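Aminotransferase (Psychrobacter arcticus 273-4, PDB 3IF2) probably catalyses pyridoxal 5'-phosphate-dependent transfer of amino groups, with valine–pyruvate transaminase activity as the likely but unproven assignment. Local coordinates at residues 419-422 / 423-427; 431-434 / 435-439; 401-405 / 406-410. All coordinates share one frame; numbering follows the deposited sequence.

Contact 1 (419-422 / 423-427)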
loop_
_atom_site.group_PDB
_atom_site.type_symbol
_atom_site.label_atom_id
_atom_site.label_comp_id
_atom_site.label_asym_id
_atom_site.label_seq_id
_atom_site.Cartn_x
_atom_site.Cartn_y
_atom_site.Cartn_z
ATOM N N ILE A 419 12.479 -18.500 -15.539
ATOM C CA ILE A 419 12.040 -19.109 -16.809
ATOM C C ILE A 419 10.845 -18.346 -17.436
ATOM O O ILE A 419 10.283 -18.829 -18.397
ATOM C CB ILE A 419 11.884 -20.678 -16.751
ATOM C CG1 ILE A 419 10.883 -21.175 -15.685
ATOM C CG2 ILE A 419 13.283 -21.308 -16.556
ATOM C CD1 ILE A 419 9.441 -20.773 -15.927
ATOM N N ALA A 420 10.468 -17.179 -16.882
ATOM C CA ALA A 420 9.467 -16.284 -17.484
ATOM C C ALA A 420 10.063 -15.479 -18.647
ATOM O O ALA A 420 9.315 -14.956 -19.457
ATOM C CB ALA A 420 8.910 -15.317 -16.450
ATOM N N ALA A 421 11.394 -15.363 -18.725
ATOM C CA ALA A 421 12.078 -14.586 -19.781
ATOM C C ALA A 421 11.840 -15.173 -21.168
ATOM O O ALA A 421 11.544 -16.357 -21.292
ATOM C CB ALA A 421 13.596 -14.495 -19.499
ATOM N N ASP A 422 11.969 -14.350 -22.207
ATOM C CA ASP A 422 11.767 -14.852 -23.565
ATOM C C ASP A 422 12.869 -15.864 -23.915
ATOM O O ASP A 422 13.939 -15.931 -23.279
ATOM C CB ASP A 422 11.566 -13.754 -24.633
ATOM C CG ASP A 422 12.811 -12.927 -24.898
ATOM O OD1 ASP A 422 13.819 -13.447 -25.463
ATOM O OD2 ASP A 422 12.755 -11.714 -24.596
ATOM N N GLU A 423 12.560 -16.656 -24.925
ATOM C CA GLU A 423 13.391 -17.763 -25.339
ATOM C C GLU A 423 14.829 -17.351 -25.637
ATOM O O GLU A 423 15.752 -17.967 -25.122
ATOM C CB GLU A 423 12.719 -18.451 -26.525
ATOM C CG GLU A 423 13.382 -19.735 -27.012
ATOM C CD GLU A 423 12.476 -20.572 -27.906
ATOM O OE1 GLU A 423 11.214 -20.494 -27.794
ATOM O OE2 GLU A 423 13.046 -21.339 -28.709
ATOM N N GLN A 424 15.019 -16.260 -26.383
ATOM C CA GLN A 424 16.377 -15.820 -26.732
ATOM C C GLN A 424 17.212 -15.408 -25.501
ATOM O O GLN A 424 18.428 -15.630 -25.496
ATOM C CB GLN A 424 16.374 -14.727 -27.822
ATOM C CG GLN A 424 17.754 -14.464 -28.498
ATOM C CD GLN A 424 18.393 -15.726 -29.154
ATOM O OE1 GLN A 424 17.691 -16.589 -29.697
ATOM N NE2 GLN A 424 19.722 -15.822 -29.092
ATOM N N THR A 425 16.569 -14.835 -24.476
ATOM C CA THR A 425 17.255 -14.472 -23.236
ATOM C C THR A 425 17.745 -15.755 -22.525
ATOM O O THR A 425 18.875 -15.795 -22.075
ATOM C CB THR A 425 16.384 -13.576 -22.299
ATOM O OG1 THR A 425 15.979 -12.393 -22.996
ATOM C CG2 THR A 425 17.158 -13.163 -21.050
ATOM N N LEU A 426 16.900 -16.788 -22.462
ATOM C CA LEU A 426 17.265 -18.078 -21.849
ATOM C C LEU A 426 18.407 -18.800 -22.585
ATOM O O LEU A 426 19.266 -19.394 -21.922
ATOM C CB LEU A 426 16.050 -19.017 -21.709
ATOM C CG LEU A 426 15.002 -18.751 -20.610
ATOM C CD1 LEU A 426 13.685 -19.475 -20.954
ATOM C CD2 LEU A 426 15.504 -19.142 -19.202
ATOM N N ILE A 427 18.417 -18.744 -23.921
ATOM C CA ILE A 427 19.476 -19.372 -24.731
ATOM C C ILE A 427 20.847 -18.685 -24.484
ATOM O O ILE A 427 21.850 -19.357 -24.200
ATOM C CB ILE A 427 19.153 -19.342 -26.288
ATOM C CG1 ILE A 427 17.892 -20.154 -26.637
ATOM C CG2 ILE A 427 20.332 -19.876 -27.124
ATOM C CD1 ILE A 427 17.399 -19.920 -28.083
HETATM O O HOH W 1 13.006 -11.608 -21.832
#
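D422 meets T425 and L426 at an N-cap, where the chain leaves strand 414-418 and starts helix 423-441 of this aminotransferase. Aspartate suits the position because a short carboxylate can turn back to the amides of the first turn, which have no carbonyls before them in the helix. With CG set between the backbone N and the carbonyl carbon (chi1 68°), OD1 of D422 takes the amide of T425 at N to OD1 3.2 Å. That donor arrives from above the carboxylate plane, 44° out of it. The backbone supplies the next acceptor: L426 N reaches D422 O at 3.2 Å, nearly in line with the carbonyl. T425 N makes a further, weak bond to the same oxygen.

Below the cap, the methyl of A421 touches only the aliphatic part of T425, while the buried pair beside them meets with CG2 of I419 4.1 Å from CD2 of L426. Q340 NE2, from helix 324-351, donates to I419 O and, weakly, to A421 O.

On the solvent side one water accepts from D422 N at 3.0 Å, hydrogen-bonds to T425 OG1, and donates to D422 OD2 at 2.8 Å.

Contact 2 (431-434 / 435-439)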
loop_
_atom_site.group_PDB
_atom_site.type_symbol
_atom_site.label_atom_id
_atom_site.label_comp_id
_atom_site.label_asym_id
_atom_site.label_seq_id
_atom_site.Cartn_x
_atom_site.Cartn_y
_atom_site.Cartn_z
ATOM N N LYS A 431 23.942 -20.071 -22.082
ATOM C CA LYS A 431 25.230 -20.228 -22.798
ATOM C C LYS A 431 26.390 -19.644 -21.957
ATOM O O LYS A 431 27.396 -20.319 -21.762
ATOM C CB LYS A 431 25.194 -19.572 -24.201
ATOM C CG LYS A 431 26.430 -19.810 -25.110
ATOM C CD LYS A 431 26.298 -19.000 -26.416
ATOM C CE LYS A 431 27.444 -19.219 -27.396
ATOM N NZ LYS A 431 28.773 -18.861 -26.811
ATOM N N VAL A 432 26.200 -18.421 -21.440
ATOM C CA VAL A 432 27.202 -17.721 -20.605
ATOM C C VAL A 432 27.363 -18.426 -19.253
ATOM O O VAL A 432 28.492 -18.620 -18.804
ATOM C CB VAL A 432 26.863 -16.200 -20.396
ATOM C CG1 VAL A 432 27.936 -15.502 -19.545
ATOM C CG2 VAL A 432 26.727 -15.490 -21.741
ATOM N N ILE A 433 26.249 -18.801 -18.621
ATOM C CA ILE A 433 26.268 -19.591 -17.370
ATOM C C ILE A 433 27.064 -20.883 -17.565
ATOM O O ILE A 433 27.864 -21.246 -16.708
ATOM C CB ILE A 433 24.848 -19.942 -16.857
ATOM C CG1 ILE A 433 24.137 -18.685 -16.323
ATOM C CG2 ILE A 433 24.901 -20.998 -15.734
ATOM C CD1 ILE A 433 22.643 -18.853 -16.098
ATOM N N GLY A 434 26.877 -21.543 -18.705
ATOM C CA GLY A 434 27.599 -22.762 -19.007
ATOM C C GLY A 434 29.096 -22.554 -19.161
ATOM O O GLY A 434 29.890 -23.302 -18.583
ATOM N N GLU A 435 29.482 -21.535 -19.930
ATOM C CA GLU A 435 30.896 -21.239 -20.185
ATOM C C GLU A 435 31.625 -20.894 -18.891
ATOM O O GLU A 435 32.624 -21.536 -18.567
ATOM C CB GLU A 435 31.062 -20.135 -21.246
ATOM C CG GLU A 435 30.762 -20.635 -22.681
ATOM C CD GLU A 435 30.590 -19.522 -23.714
ATOM O OE1 GLU A 435 29.984 -18.472 -23.386
ATOM O OE2 GLU A 435 31.023 -19.716 -24.877
ATOM N N VAL A 436 31.073 -19.947 -18.131
ATOM C CA VAL A 436 31.685 -19.507 -16.867
ATOM C C VAL A 436 31.853 -20.662 -15.857
ATOM O O VAL A 436 32.960 -20.845 -15.320
ATOM C CB VAL A 436 30.930 -18.300 -16.245
ATOM C CG1 VAL A 436 31.457 -17.964 -14.847
ATOM C CG2 VAL A 436 31.038 -17.083 -17.172
ATOM N N VAL A 437 30.788 -21.453 -15.672
ATOM C CA VAL A 437 30.781 -22.570 -14.709
ATOM C C VAL A 437 31.682 -23.734 -15.126
ATOM O O VAL A 437 32.390 -24.292 -14.288
ATOM C CB VAL A 437 29.337 -23.068 -14.400
ATOM C CG1 VAL A 437 29.353 -24.367 -13.591
ATOM C CG2 VAL A 437 28.540 -21.980 -13.664
ATOM N N ARG A 438 31.649 -24.114 -16.403
ATOM C CA ARG A 438 32.529 -25.181 -16.894
ATOM C C ARG A 438 33.994 -24.797 -16.693
ATOM O O ARG A 438 34.776 -25.608 -16.211
ATOM C CB ARG A 438 32.281 -25.507 -18.368
ATOM C CG ARG A 438 31.017 -26.332 -18.661
ATOM C CD ARG A 438 31.090 -26.964 -20.076
ATOM N NE ARG A 438 31.426 -25.985 -21.113
ATOM C CZ ARG A 438 30.579 -25.145 -21.721
ATOM N NH1 ARG A 438 29.271 -25.119 -21.431
ATOM N NH2 ARG A 438 31.063 -24.298 -22.635
ATOM N N GLU A 439 34.331 -23.551 -17.035
ATOM C CA GLU A 439 35.694 -23.001 -16.897
ATOM C C GLU A 439 36.173 -23.077 -15.430
ATOM O O GLU A 439 37.347 -23.389 -15.184
ATOM C CB GLU A 439 35.732 -21.563 -17.472
ATOM C CG GLU A 439 37.098 -20.913 -17.690
ATOM C CD GLU A 439 37.781 -20.409 -16.425
ATOM O OE1 GLU A 439 37.106 -20.104 -15.412
ATOM O OE2 GLU A 439 39.021 -20.298 -16.445
HETATM O O HOH W 2 31.451 -18.963 -27.455
#
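K431 runs fully extended through its first three torsions, with CG anti to the backbone N, and turns only at the last (chi4 -59°), which carries NZ across to E435. The glutamate answers with CG anti to its carbonyl carbon (chi1 -74°) and an extended chain, directing its carboxylate back along the helix. NZ of K431 then lies 3.1 Å from OE2 of E435, a salt bridge whose hydrogen bond is weak. A water supports it, accepting from K431 NZ at 2.8 Å and donating to E435 OE2 at 2.7 Å. Lysine and glutamate suit this exposed face because their long, flexible chains can span one helical turn.

This is an i to i+4 pairing within helix 423-441, and the same spacing repeats in the backbone: V436 N bonds to V432 O at 3.0 Å, and R438 N to G434 O at 2.9 Å. Beta-branched residues occupy the apolar flank, where CG2 of V437 sits 4.3 Å from CG2 of I433, and V436 and V437 pack on L382 of helix 379-388.

R438 bends at chi3 (-51°), folding its guanidinium over G434 so that G434 O lies above one face, offset toward the rim. A beta carbon on G434 would lie about 3.1 Å from R438 NH1, a tight fit, so glycine suits the place beneath the group. R438 NH1 also hydrogen-bonds to A351 O. A leucine in place of R438 would probably leave that carbonyl without its NH1 donor, and G434 without its flat cover.

Contact 3 (401-405 / 406-410)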
loop_
_atom_site.group_PDB
_atom_site.type_symbol
_atom_site.label_atom_id
_atom_site.label_comp_id
_atom_site.label_asym_id
_atom_site.label_seq_id
_atom_site.Cartn_x
_atom_site.Cartn_y
_atom_site.Cartn_z
ATOM N N PRO A 401 15.911 -16.759 5.176
ATOM C CA PRO A 401 15.591 -15.774 6.200
ATOM C C PRO A 401 15.776 -16.324 7.606
ATOM O O PRO A 401 15.331 -17.438 7.896
ATOM C CB PRO A 401 14.103 -15.466 5.952
ATOM C CG PRO A 401 13.865 -15.836 4.607
ATOM C CD PRO A 401 14.734 -17.000 4.320
ATOM N N GLY A 402 16.443 -15.540 8.449
ATOM C CA GLY A 402 16.717 -15.922 9.822
ATOM C C GLY A 402 17.784 -16.995 10.037
ATOM O O GLY A 402 17.939 -17.450 11.169
ATOM N N VAL A 403 18.506 -17.403 8.989
ATOM C CA VAL A 403 19.557 -18.397 9.092
ATOM C C VAL A 403 20.899 -17.698 8.890
ATOM O O VAL A 403 21.054 -16.911 7.963
ATOM C CB VAL A 403 19.407 -19.506 8.015
ATOM C CG1 VAL A 403 20.556 -20.520 8.092
ATOM C CG2 VAL A 403 18.081 -20.214 8.155
ATOM N N ASP A 404 21.865 -18.008 9.755
ATOM C CA ASP A 404 23.234 -17.512 9.625
ATOM C C ASP A 404 23.871 -18.339 8.497
ATOM O O ASP A 404 24.260 -19.491 8.697
ATOM C CB ASP A 404 23.994 -17.670 10.936
ATOM C CG ASP A 404 25.418 -17.130 10.875
ATOM O OD1 ASP A 404 25.919 -16.761 9.791
ATOM O OD2 ASP A 404 26.056 -17.093 11.954
ATOM N N VAL A 405 23.954 -17.728 7.319
ATOM C CA VAL A 405 24.512 -18.366 6.132
ATOM C C VAL A 405 26.031 -18.215 5.989
ATOM O O VAL A 405 26.573 -18.712 5.004
ATOM C CB VAL A 405 23.826 -17.842 4.822
ATOM C CG1 VAL A 405 22.317 -18.039 4.909
ATOM C CG2 VAL A 405 24.196 -16.372 4.527
ATOM N N SER A 406 26.719 -17.571 6.938
ATOM C CA SER A 406 28.173 -17.347 6.807
ATOM C C SER A 406 29.013 -18.617 6.667
ATOM O O SER A 406 30.015 -18.581 5.950
ATOM C CB SER A 406 28.734 -16.450 7.925
ATOM O OG SER A 406 28.379 -16.934 9.192
ATOM N N ASP A 407 28.598 -19.716 7.319
ATOM C CA ASP A 407 29.282 -21.030 7.189
ATOM C C ASP A 407 28.273 -22.141 6.818
ATOM O O ASP A 407 28.244 -23.207 7.422
ATOM C CB ASP A 407 30.089 -21.363 8.467
ATOM C CG ASP A 407 30.997 -22.590 8.308
ATOM O OD1 ASP A 407 31.509 -22.850 7.206
ATOM O OD2 ASP A 407 31.191 -23.306 9.300
ATOM N N TYR A 408 27.444 -21.857 5.814
ATOM C CA TYR A 408 26.426 -22.788 5.307
ATOM C C TYR A 408 26.770 -23.040 3.843
ATOM O O TYR A 408 26.413 -22.231 2.988
ATOM C CB TYR A 408 25.010 -22.191 5.510
ATOM C CG TYR A 408 23.811 -23.073 5.130
ATOM C CD1 TYR A 408 23.932 -24.462 4.928
ATOM C CD2 TYR A 408 22.522 -22.535 5.087
ATOM C CE1 TYR A 408 22.830 -25.268 4.627
ATOM C CE2 TYR A 408 21.402 -23.350 4.772
ATOM C CZ TYR A 408 21.579 -24.718 4.543
ATOM O OH TYR A 408 20.519 -25.543 4.256
ATOM N N GLN A 409 27.490 -24.141 3.576
ATOM C CA GLN A 409 27.958 -24.502 2.225
ATOM C C GLN A 409 26.840 -24.468 1.187
ATOM O O GLN A 409 26.954 -23.778 0.180
ATOM C CB GLN A 409 28.635 -25.889 2.230
ATOM C CG GLN A 409 29.129 -26.417 0.864
ATOM C CD GLN A 409 29.782 -27.803 0.927
ATOM O OE1 GLN A 409 30.324 -28.201 1.953
ATOM N NE2 GLN A 409 29.752 -28.528 -0.199
ATOM N N HIS A 410 25.759 -25.185 1.468
ATOM C CA HIS A 410 24.632 -25.278 0.549
ATOM C C HIS A 410 24.045 -23.907 0.156
ATOM O O HIS A 410 23.694 -23.712 -1.008
ATOM C CB HIS A 410 23.544 -26.194 1.110
ATOM C CG HIS A 410 22.482 -26.546 0.111
ATOM N ND1 HIS A 410 22.696 -27.440 -0.916
ATOM C CD2 HIS A 410 21.198 -26.131 -0.010
ATOM C CE1 HIS A 410 21.591 -27.557 -1.627
ATOM N NE2 HIS A 410 20.667 -26.780 -1.094
HETATM O O HOH W 3 26.668 -20.441 9.361
#
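A surface turn joins V403, D404 and V405 to S406 and Y408 in the loop that leads from strand 394-395 to strand 414-418. It combines an Asx turn at D404 with a beta turn from V405 to Y408. The Asx turn is made by the aspartate carboxylate: OD1 of D404 accepts the amide of S406, two residues on, at N to OD1 3.1 Å with an N-H...O angle of 158°. The serine hydroxyl also donates to this oxygen, OG to OD1 being a short 2.5 Å. The two donors use different sides of the acceptor, the hydroxyl syn and the amide anti, yet both stand off the same face of the carboxylate plane. D404 has CG anti to its backbone N (chi1 -178°), and S406 holds OG between its N and its carbonyl carbon (chi1 53°); together these torsions bring S406 OG to D404 OD1. Aspartate suits the place because its short chain sets OD1 at the amide two residues on, and serine because its hydroxyl adds a second donor to the same oxygen.

The beta turn is closed more loosely, by a weak bond from Y408 N to V405 O at 3.4 Å. That carbonyl also receives a weak bond from H412.

On the inner side, CG1 of V403 comes obliquely to the ring of Y408, 4.1 Å from CD2. The large flat ring of the tyrosine ties the turn to its surroundings: it meets F400 edge-to-face and touches L172 and P173, while V403 rests on A170 of strand 168-170. One water bridges the two segments, donating to D404 O at 2.7 Å and accepting from D407 N at 2.9 Å.

How the contacts relate
Along the chain the order is contact 3, contact 1, contact 2. Strand 414-418 of the six-stranded mixed sheet separates the first two: contact 3 lies in the loop leading into it, and contact 1 starts directly after it. Contacts 1 and 2 share helix 423-441, with centres about 17 Å apart; contact 3 is centred about 30 Å from contact 1 and 25 Å from contact 2. The chain thus passes from the sheet into its C-terminal helix, whose far part packs on helix 379-388, while I419, just before it, touches helix 324-351. I419 is about 12 Å from bound pyridoxal phosphate, by its side chain; contacts 2 and 3 lie away from the annotated sites.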